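Local atomic coordinates of nicotinate phosphoribosyltransferase (Porphyromonas gingivalis, PDB entry 2IM5), a protein that probably catalyses the ATP-driven formation of nicotinate D-ribonucleotide from nicotinate and 5-phosphoribosyl 1-diphosphate, a step of NAD(+) biosynthesis. Residues Q40-I54 / I123-I135. Numbering follows the deposited sequence.
Sequences QGFTEEFAELVRGEI and ILAVISELYYRFI
F134, F46 and L130 bury more surface than any other residues of this helix-helix contact. F46 turns the CD1 edge of its ring onto one face of F134, CD1 lying 3.8 Å from F134 CG. The pair is T-shaped, with the planes at 72°. With CG anti to the backbone N (chi1 -176°), the F46 ring reaches across to the other helix and enters as a knob among I127, L130, Y131 and F134, its CE1 3.7 Å from Y131 N. L130 returns the packing as a knob among F46, L49, V50 and E53, and its CD1 comes within 3.8 Å of V50 CG2. Such reciprocal knobs-into-holes packing joins helices 44-56 and 120-134, whose local axes run 10.2 Å apart at 134°, about midway between perpendicular and antiparallel. Both helices rest on the antiparallel sheet that combines strands 29-36, 95-99 and 105-110 with strand 347-355 from late in the chain: F46 and I127 both touch L105 on strand 105-110. Beyond F46, the F134 ring also meets L49, whose CD1 lies 3.6 Å from F134 CD1, while the E45 carboxylate stands at the ring edge, almost perpendicular to its plane. At the other end E53 lays its aliphatic part on V126, E53 CB to V126 CG1 3.5 Å; the chain then bends at chi2, and OE1 accepts a hydrogen bond from the backbone N of I3.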
loop_
_atom_site.group_PDB
_atom_site.type_symbol
_atom_site.label_atom_id
_atom_site.label_comp_id
_atom_site.label_asym_id
_atom_site.label_seq_id
_atom_site.Cartn_x
_atom_site.Cartn_y
_atom_site.Cartn_z
ATOM N N GLN A 40 -10.712 -15.936 10.970
ATOM C CA GLN A 40 -10.251 -16.526 12.219
ATOM C C GLN A 40 -11.142 -16.053 13.358
ATOM O O GLN A 40 -11.696 -14.955 13.313
ATOM C CB GLN A 40 -8.812 -16.103 12.510
ATOM C CG GLN A 40 -7.776 -16.721 11.596
ATOM C CD GLN A 40 -6.385 -16.179 11.863
ATOM O OE1 GLN A 40 -5.993 -15.982 13.015
ATOM N NE2 GLN A 40 -5.625 -15.947 10.800
ATOM N N GLY A 41 -11.278 -16.885 14.382
ATOM C CA GLY A 41 -12.096 -16.506 15.518
ATOM C C GLY A 41 -11.285 -15.638 16.459
ATOM O O GLY A 41 -10.124 -15.927 16.731
ATOM N N PHE A 42 -11.892 -14.567 16.953
ATOM C CA PHE A 42 -11.209 -13.662 17.865
ATOM C C PHE A 42 -12.040 -13.461 19.118
ATOM O O PHE A 42 -13.269 -13.498 19.074
ATOM C CB PHE A 42 -10.956 -12.314 17.181
ATOM C CG PHE A 42 -9.765 -12.316 16.270
ATOM C CD1 PHE A 42 -8.479 -12.228 16.793
ATOM C CD2 PHE A 42 -9.925 -12.410 14.895
ATOM C CE1 PHE A 42 -7.368 -12.230 15.957
ATOM C CE2 PHE A 42 -8.820 -12.416 14.050
ATOM C CZ PHE A 42 -7.538 -12.326 14.585
ATOM N N THR A 43 -11.358 -13.246 20.233
ATOM C CA THR A 43 -12.024 -13.060 21.510
ATOM C C THR A 43 -12.102 -11.598 21.894
ATOM O O THR A 43 -11.349 -10.768 21.382
ATOM C CB THR A 43 -11.282 -13.794 22.629
ATOM O OG1 THR A 43 -9.972 -13.228 22.774
ATOM C CG2 THR A 43 -11.165 -15.277 22.305
ATOM N N GLU A 44 -13.010 -11.292 22.813
ATOM C CA GLU A 44 -13.196 -9.928 23.277
ATOM C C GLU A 44 -11.964 -9.384 23.982
ATOM O O GLU A 44 -11.739 -8.175 23.987
ATOM C CB GLU A 44 -14.402 -9.841 24.216
ATOM C CG GLU A 44 -15.622 -9.173 23.597
ATOM C CD GLU A 44 -15.349 -7.736 23.168
ATOM O OE1 GLU A 44 -14.760 -6.977 23.968
ATOM O OE2 GLU A 44 -15.731 -7.363 22.038
ATOM N N GLU A 45 -11.162 -10.261 24.579
ATOM C CA GLU A 45 -9.975 -9.773 25.264
ATOM C C GLU A 45 -8.937 -9.315 24.248
ATOM O O GLU A 45 -8.188 -8.378 24.513
ATOM C CB GLU A 45 -9.387 -10.828 26.202
ATOM C CG GLU A 45 -8.515 -11.875 25.558
ATOM C CD GLU A 45 -7.771 -12.712 26.593
ATOM O OE1 GLU A 45 -6.984 -12.135 27.381
ATOM O OE2 GLU A 45 -7.975 -13.945 26.616
ATOM N N PHE A 46 -8.891 -9.969 23.090
ATOM C CA PHE A 46 -7.957 -9.555 22.046
ATOM C C PHE A 46 -8.451 -8.204 21.522
ATOM O O PHE A 46 -7.669 -7.269 21.333
ATOM C CB PHE A 46 -7.925 -10.559 20.894
ATOM C CG PHE A 46 -6.904 -10.231 19.845
ATOM C CD1 PHE A 46 -5.554 -10.497 20.062
ATOM C CD2 PHE A 46 -7.283 -9.621 18.648
ATOM C CE1 PHE A 46 -4.590 -10.159 19.104
ATOM C CE2 PHE A 46 -6.329 -9.278 17.684
ATOM C CZ PHE A 46 -4.976 -9.551 17.918
ATOM N N ALA A 47 -9.760 -8.107 21.304
ATOM C CA ALA A 47 -10.356 -6.870 20.812
ATOM C C ALA A 47 -9.991 -5.736 21.757
ATOM O O ALA A 47 -9.713 -4.617 21.332
ATOM C CB ALA A 47 -11.868 -7.013 20.728
ATOM N N GLU A 48 -9.989 -6.034 23.051
ATOM C CA GLU A 48 -9.651 -5.032 24.048
ATOM C C GLU A 48 -8.174 -4.641 23.942
ATOM O O GLU A 48 -7.804 -3.490 24.172
ATOM C CB GLU A 48 -9.967 -5.558 25.448
ATOM C CG GLU A 48 -9.868 -4.504 26.523
ATOM C CD GLU A 48 -10.611 -3.226 26.157
ATOM O OE1 GLU A 48 -11.792 -3.312 25.746
ATOM O OE2 GLU A 48 -10.013 -2.132 26.286
ATOM N N LEU A 49 -7.329 -5.604 23.596
ATOM C CA LEU A 49 -5.910 -5.313 23.437
ATOM C C LEU A 49 -5.744 -4.353 22.258
ATOM O O LEU A 49 -4.925 -3.440 22.296
ATOM C CB LEU A 49 -5.124 -6.598 23.160
ATOM C CG LEU A 49 -5.018 -7.605 24.304
ATOM C CD1 LEU A 49 -4.263 -8.829 23.831
ATOM C CD2 LEU A 49 -4.305 -6.957 25.482
ATOM N N VAL A 50 -6.534 -4.568 21.212
ATOM C CA VAL A 50 -6.475 -3.722 20.032
ATOM C C VAL A 50 -6.922 -2.312 20.382
ATOM O O VAL A 50 -6.263 -1.338 20.013
ATOM C CB VAL A 50 -7.365 -4.276 18.907
ATOM C CG1 VAL A 50 -7.399 -3.300 17.736
ATOM C CG2 VAL A 50 -6.833 -5.627 18.454
ATOM N N ARG A 51 -8.035 -2.201 21.100
ATOM C CA ARG A 51 -8.542 -0.894 21.494
ATOM C C ARG A 51 -7.503 -0.134 22.318
ATOM O O ARG A 51 -7.356 1.083 22.179
ATOM C CB ARG A 51 -9.856 -1.033 22.281
ATOM C CG ARG A 51 -11.059 -1.368 21.397
ATOM C CD ARG A 51 -12.386 -1.276 22.153
ATOM N NE ARG A 51 -12.590 -2.431 23.013
ATOM C CZ ARG A 51 -13.374 -3.462 22.721
ATOM N NH1 ARG A 51 -14.053 -3.492 21.583
ATOM N NH2 ARG A 51 -13.458 -4.479 23.565
ATOM N N GLY A 52 -6.778 -0.855 23.168
ATOM C CA GLY A 52 -5.758 -0.222 23.981
ATOM C C GLY A 52 -4.629 0.350 23.142
ATOM O O GLY A 52 -4.132 1.445 23.413
ATOM N N GLU A 53 -4.219 -0.393 22.121
ATOM C CA GLU A 53 -3.153 0.053 21.232
ATOM C C GLU A 53 -3.624 1.258 20.428
ATOM O O GLU A 53 -2.869 2.206 20.204
ATOM C CB GLU A 53 -2.759 -1.070 20.275
ATOM C CG GLU A 53 -2.034 -2.229 20.931
ATOM C CD GLU A 53 -0.723 -1.806 21.573
ATOM O OE1 GLU A 53 0.022 -0.999 20.967
ATOM O OE2 GLU A 53 -0.430 -2.289 22.688
ATOM N N ILE A 54 -4.879 1.221 19.994
ATOM C CA ILE A 54 -5.428 2.323 19.222
ATOM C C ILE A 54 -5.458 3.580 20.082
ATOM O O ILE A 54 -5.114 4.670 19.617
ATOM C CB ILE A 54 -6.846 1.988 18.706
ATOM C CG1 ILE A 54 -6.748 0.926 17.609
ATOM C CG2 ILE A 54 -7.524 3.241 18.180
ATOM C CD1 ILE A 54 -8.083 0.410 17.133
ATOM N N ILE A 123 -2.856 0.263 12.133
ATOM C CA ILE A 123 -3.793 -0.700 12.707
ATOM C C ILE A 123 -3.494 -2.135 12.280
ATOM O O ILE A 123 -3.525 -3.046 13.104
ATOM C CB ILE A 123 -5.261 -0.344 12.356
ATOM C CG1 ILE A 123 -5.675 0.915 13.131
ATOM C CG2 ILE A 123 -6.191 -1.515 12.697
ATOM C CD1 ILE A 123 -7.131 1.328 12.933
ATOM N N LEU A 124 -3.198 -2.343 11.001
ATOM C CA LEU A 124 -2.889 -3.685 10.532
ATOM C C LEU A 124 -1.588 -4.190 11.165
ATOM O O LEU A 124 -1.495 -5.353 11.568
ATOM C CB LEU A 124 -2.784 -3.710 9.001
ATOM C CG LEU A 124 -4.115 -3.563 8.247
ATOM C CD1 LEU A 124 -3.844 -3.362 6.768
ATOM C CD2 LEU A 124 -4.991 -4.787 8.477
ATOM N N ALA A 125 -0.590 -3.314 11.260
ATOM C CA ALA A 125 0.693 -3.692 11.851
ATOM C C ALA A 125 0.499 -4.021 13.328
ATOM O O ALA A 125 1.139 -4.922 13.855
ATOM C CB ALA A 125 1.700 -2.562 11.702
ATOM N N VAL A 126 -0.381 -3.272 13.989
ATOM C CA VAL A 126 -0.660 -3.495 15.401
ATOM C C VAL A 126 -1.357 -4.836 15.604
ATOM O O VAL A 126 -0.985 -5.605 16.490
ATOM C CB VAL A 126 -1.546 -2.377 15.977
ATOM C CG1 VAL A 126 -2.169 -2.818 17.307
ATOM C CG2 VAL A 126 -0.710 -1.131 16.192
ATOM N N ILE A 127 -2.366 -5.111 14.785
ATOM C CA ILE A 127 -3.094 -6.370 14.892
ATOM C C ILE A 127 -2.152 -7.543 14.660
ATOM O O ILE A 127 -2.188 -8.535 15.389
ATOM C CB ILE A 127 -4.253 -6.429 13.874
ATOM C CG1 ILE A 127 -5.355 -5.462 14.314
ATOM C CG2 ILE A 127 -4.781 -7.849 13.741
ATOM C CD1 ILE A 127 -6.500 -5.375 13.344
ATOM N N SER A 128 -1.303 -7.423 13.650
ATOM C CA SER A 128 -0.364 -8.485 13.333
ATOM C C SER A 128 0.591 -8.751 14.499
ATOM O O SER A 128 0.729 -9.886 14.943
ATOM C CB SER A 128 0.429 -8.123 12.073
ATOM O OG SER A 128 1.318 -9.169 11.723
ATOM N N GLU A 129 1.236 -7.704 15.005
ATOM C CA GLU A 129 2.172 -7.872 16.107
ATOM C C GLU A 129 1.478 -8.393 17.369
ATOM O O GLU A 129 1.994 -9.293 18.030
ATOM C CB GLU A 129 2.910 -6.553 16.400
ATOM C CG GLU A 129 3.947 -6.677 17.509
ATOM C CD GLU A 129 5.044 -5.621 17.440
ATOM O OE1 GLU A 129 5.854 -5.547 18.396
ATOM O OE2 GLU A 129 5.105 -4.871 16.436
ATOM N N LEU A 130 0.316 -7.829 17.698
ATOM C CA LEU A 130 -0.443 -8.259 18.870
ATOM C C LEU A 130 -0.813 -9.723 18.763
ATOM O O LEU A 130 -0.770 -10.446 19.747
ATOM C CB LEU A 130 -1.745 -7.469 19.016
ATOM C CG LEU A 130 -1.760 -6.099 19.682
ATOM C CD1 LEU A 130 -3.204 -5.597 19.718
ATOM C CD2 LEU A 130 -1.197 -6.190 21.100
ATOM N N TYR A 131 -1.189 -10.141 17.560
ATOM C CA TYR A 131 -1.596 -11.515 17.313
ATOM C C TYR A 131 -0.519 -12.532 17.678
ATOM O O TYR A 131 -0.768 -13.459 18.449
ATOM C CB TYR A 131 -1.983 -11.691 15.845
ATOM C CG TYR A 131 -2.336 -13.112 15.492
ATOM C CD1 TYR A 131 -3.530 -13.679 15.926
ATOM C CD2 TYR A 131 -1.459 -13.902 14.751
ATOM C CE1 TYR A 131 -3.845 -15.009 15.630
ATOM C CE2 TYR A 131 -1.759 -15.224 14.450
ATOM C CZ TYR A 131 -2.953 -15.772 14.892
ATOM O OH TYR A 131 -3.253 -17.082 14.580
ATOM N N TYR A 132 0.675 -12.365 17.116
ATOM C CA TYR A 132 1.767 -13.292 17.390
ATOM C C TYR A 132 2.132 -13.293 18.869
ATOM O O TYR A 132 2.446 -14.341 19.425
ATOM C CB TYR A 132 2.967 -12.951 16.510
ATOM C CG TYR A 132 2.640 -13.136 15.046
ATOM C CD1 TYR A 132 2.359 -14.400 14.535
ATOM C CD2 TYR A 132 2.558 -12.041 14.184
ATOM C CE1 TYR A 132 2.000 -14.576 13.205
ATOM C CE2 TYR A 132 2.202 -12.203 12.850
ATOM C CZ TYR A 132 1.926 -13.471 12.369
ATOM O OH TYR A 132 1.578 -13.636 11.052
ATOM N N ARG A 133 2.077 -12.128 19.507
ATOM C CA ARG A 133 2.369 -12.059 20.935
ATOM C C ARG A 133 1.308 -12.882 21.661
ATOM O O ARG A 133 1.616 -13.707 22.527
ATOM C CB ARG A 133 2.274 -10.629 21.460
ATOM C CG ARG A 133 3.395 -9.700 21.073
ATOM C CD ARG A 133 3.211 -8.385 21.818
ATOM N NE ARG A 133 4.162 -7.360 21.403
ATOM C CZ ARG A 133 4.176 -6.122 21.888
ATOM N NH1 ARG A 133 3.290 -5.760 22.808
ATOM N NH2 ARG A 133 5.069 -5.247 21.452
ATOM N N PHE A 134 0.054 -12.642 21.286
ATOM C CA PHE A 134 -1.086 -13.310 21.889
ATOM C C PHE A 134 -1.001 -14.830 21.852
ATOM O O PHE A 134 -1.320 -15.487 22.838
ATOM C CB PHE A 134 -2.379 -12.860 21.205
ATOM C CG PHE A 134 -3.611 -13.087 22.033
ATOM C CD1 PHE A 134 -3.857 -12.311 23.158
ATOM C CD2 PHE A 134 -4.535 -14.061 21.678
ATOM C CE1 PHE A 134 -5.017 -12.502 23.918
ATOM C CE2 PHE A 134 -5.697 -14.260 22.429
ATOM C CZ PHE A 134 -5.938 -13.480 23.550
ATOM N N ILE A 135 -0.589 -15.391 20.719
ATOM C CA ILE A 135 -0.502 -16.841 20.608
ATOM C C ILE A 135 0.871 -17.358 21.021
ATOM O O ILE A 135 1.201 -18.521 20.793
ATOM C CB ILE A 135 -0.824 -17.327 19.180
ATOM C CG1 ILE A 135 0.270 -16.893 18.208
ATOM C CG2 ILE A 135 -2.168 -16.785 18.744
ATOM C CD1 ILE A 135 0.129 -17.512 16.831
#